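Local atomic coordinates of putative hyaluronoglucosaminidase (Clostridium perfringens, PDB entry 6PWI), a protein that probably hydrolyses terminal N-acetylhexosamine residues from glycans, as a family 84 glycoside hydrolase represented here by its N-terminal domain, catalytic barrel and a following helical region. Residues N249-W253 and G289-F293. Sequence-based numbering, arbitrary orientation.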
loop_
_atom_site.group_PDB
_atom_site.type_symbol
_atom_site.label_atom_id
_atom_site.label_comp_id
_atom_site.label_asym_id
_atom_site.label_seq_id
_atom_site.Cartn_x
_atom_site.Cartn_y
_atom_site.Cartn_z
ATOM N N ASN A 249 10.874 4.577 3.617
ATOM C CA ASN A 249 10.272 3.468 2.905
ATOM C C ASN A 249 11.393 2.800 2.101
ATOM O O ASN A 249 11.531 3.039 0.905
ATOM C CB ASN A 249 9.113 4.003 2.053
ATOM C CG ASN A 249 8.147 2.961 1.517
ATOM O OD1 ASN A 249 6.949 3.214 1.468
ATOM N ND2 ASN A 249 8.633 1.805 1.087
ATOM N N LYS A 250 12.211 1.979 2.772
ATOM C CA LYS A 250 13.506 1.565 2.245
ATOM C C LYS A 250 13.341 0.777 0.950
ATOM O O LYS A 250 12.390 0.016 0.792
ATOM C CB LYS A 250 14.246 0.611 3.188
ATOM C CG LYS A 250 14.403 1.058 4.634
ATOM C CD LYS A 250 15.118 0.023 5.510
ATOM C CE LYS A 250 14.411 -1.317 5.636
ATOM N NZ LYS A 250 13.166 -1.247 6.447
ATOM N N PHE A 251 14.322 0.946 0.056
ATOM C CA PHE A 251 14.497 0.127 -1.128
ATOM C C PHE A 251 15.152 -1.193 -0.723
ATOM O O PHE A 251 16.306 -1.205 -0.293
ATOM C CB PHE A 251 15.385 0.882 -2.119
ATOM C CG PHE A 251 15.534 0.255 -3.481
ATOM C CD1 PHE A 251 14.784 0.712 -4.560
ATOM C CD2 PHE A 251 16.433 -0.780 -3.696
ATOM C CE1 PHE A 251 14.929 0.153 -5.821
ATOM C CE2 PHE A 251 16.573 -1.343 -4.956
ATOM C CZ PHE A 251 15.826 -0.872 -6.017
ATOM N N ILE A 252 14.411 -2.299 -0.869
ATOM C CA ILE A 252 14.935 -3.626 -0.584
ATOM C C ILE A 252 15.190 -4.365 -1.897
ATOM O O ILE A 252 14.265 -4.606 -2.679
ATOM C CB ILE A 252 13.978 -4.399 0.339
ATOM C CG1 ILE A 252 13.799 -3.681 1.681
ATOM C CG2 ILE A 252 14.453 -5.836 0.514
ATOM C CD1 ILE A 252 12.464 -3.922 2.337
ATOM N N TRP A 253 16.458 -4.722 -2.134
ATOM C CA TRP A 253 16.832 -5.359 -3.386
ATOM C C TRP A 253 16.683 -6.867 -3.224
ATOM O O TRP A 253 16.840 -7.367 -2.116
ATOM C CB TRP A 253 18.256 -4.951 -3.792
ATOM C CG TRP A 253 18.595 -5.354 -5.197
ATOM C CD1 TRP A 253 18.176 -4.753 -6.351
ATOM C CD2 TRP A 253 19.397 -6.479 -5.597
ATOM N NE1 TRP A 253 18.664 -5.422 -7.439
ATOM C CE2 TRP A 253 19.415 -6.486 -7.011
ATOM C CE3 TRP A 253 20.101 -7.473 -4.905
ATOM C CZ2 TRP A 253 20.118 -7.447 -7.740
ATOM C CZ3 TRP A 253 20.797 -8.420 -5.626
ATOM C CH2 TRP A 253 20.801 -8.405 -7.025
ATOM N N GLY A 289 23.761 2.185 -1.384
ATOM C CA GLY A 289 22.994 2.534 -0.193
ATOM C C GLY A 289 21.942 1.504 0.235
ATOM O O GLY A 289 21.278 1.695 1.250
ATOM N N VAL A 290 21.786 0.415 -0.529
ATOM C CA VAL A 290 20.876 -0.661 -0.161
ATOM C C VAL A 290 21.340 -1.288 1.155
ATOM O O VAL A 290 22.508 -1.635 1.305
ATOM C CB VAL A 290 20.755 -1.721 -1.273
ATOM C CG1 VAL A 290 19.841 -2.860 -0.857
ATOM C CG2 VAL A 290 20.289 -1.119 -2.591
ATOM N N ARG A 291 20.401 -1.462 2.097
ATOM C CA ARG A 291 20.731 -1.929 3.438
ATOM C C ARG A 291 19.812 -3.076 3.873
ATOM O O ARG A 291 19.790 -3.440 5.050
ATOM C CB ARG A 291 20.712 -0.754 4.425
ATOM C CG ARG A 291 21.868 0.224 4.266
ATOM C CD ARG A 291 23.223 -0.354 4.645
ATOM N NE ARG A 291 24.339 0.569 4.454
ATOM C CZ ARG A 291 24.895 0.888 3.282
ATOM N NH1 ARG A 291 25.904 1.739 3.249
ATOM N NH2 ARG A 291 24.455 0.364 2.150
ATOM N N GLN A 292 19.052 -3.641 2.922
ATOM C CA GLN A 292 18.203 -4.797 3.176
ATOM C C GLN A 292 17.993 -5.562 1.872
ATOM O O GLN A 292 17.852 -4.962 0.809
ATOM C CB GLN A 292 16.875 -4.396 3.822
ATOM C CG GLN A 292 16.154 -5.573 4.465
ATOM C CD GLN A 292 14.959 -5.216 5.318
ATOM O OE1 GLN A 292 14.433 -4.100 5.287
ATOM N NE2 GLN A 292 14.515 -6.188 6.098
ATOM N N PHE A 293 17.965 -6.894 1.976
ATOM C CA PHE A 293 17.984 -7.759 0.810
ATOM C C PHE A 293 16.952 -8.876 0.950
ATOM O O PHE A 293 16.677 -9.339 2.055
ATOM C CB PHE A 293 19.393 -8.328 0.618
ATOM C CG PHE A 293 20.444 -7.293 0.315
ATOM C CD1 PHE A 293 20.667 -6.867 -0.987
ATOM C CD2 PHE A 293 21.202 -6.730 1.332
ATOM C CE1 PHE A 293 21.630 -5.908 -1.268
ATOM C CE2 PHE A 293 22.159 -5.764 1.052
ATOM C CZ PHE A 293 22.376 -5.357 -0.247
HETATM O O HOH W 1 17.889 -0.465 2.026
#
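Trp253 and Phe293, paired in parallel on adjacent strands, show how neighbours in a TIM barrel pack outside the backbone ladder. Their side chains slant across each other and meet edge to edge, Trp253 CE3 lying 4.0 Å from Phe293 CD1. The indole reaches that edge because its CG is anti to the backbone N (chi1 -169°), whereas the phenyl leans back beside its own backbone N (chi1 -64°). Val290 spreads its two methyls over the same side: CG1 lies 3.9 Å from Trp253 CB, and CG2 approaches the Phe251 ring obliquely at CD2.

The opposite side belongs to Ile252 and Gln292, which run alongside each other in the same direction. The extended glutamine lays its CB 3.8 Å from Ile252 CG1, while its amide NE2 is held by Glu326 O.

Within these two segments a single backbone hydrogen bond is made, from Trp253 N to Gln292 O at 3.3 Å; the ladder goes on with Trp253 and Gly294. Phe293 CA sends a CH toward Trp253 O. Farther back, where the chains diverge, one water takes over, accepting from Arg291 N and donating to Phe251 O.

The contact thus joins the start of strand 293-296 to strand 250-255, the fourth and third barrel strands. Gln292 and Lys250 touch Trp179 of strand 179-184, the first barrel strand, while helices 231-247 and 268-286 cover the Phe251, Val290 and Trp253 side.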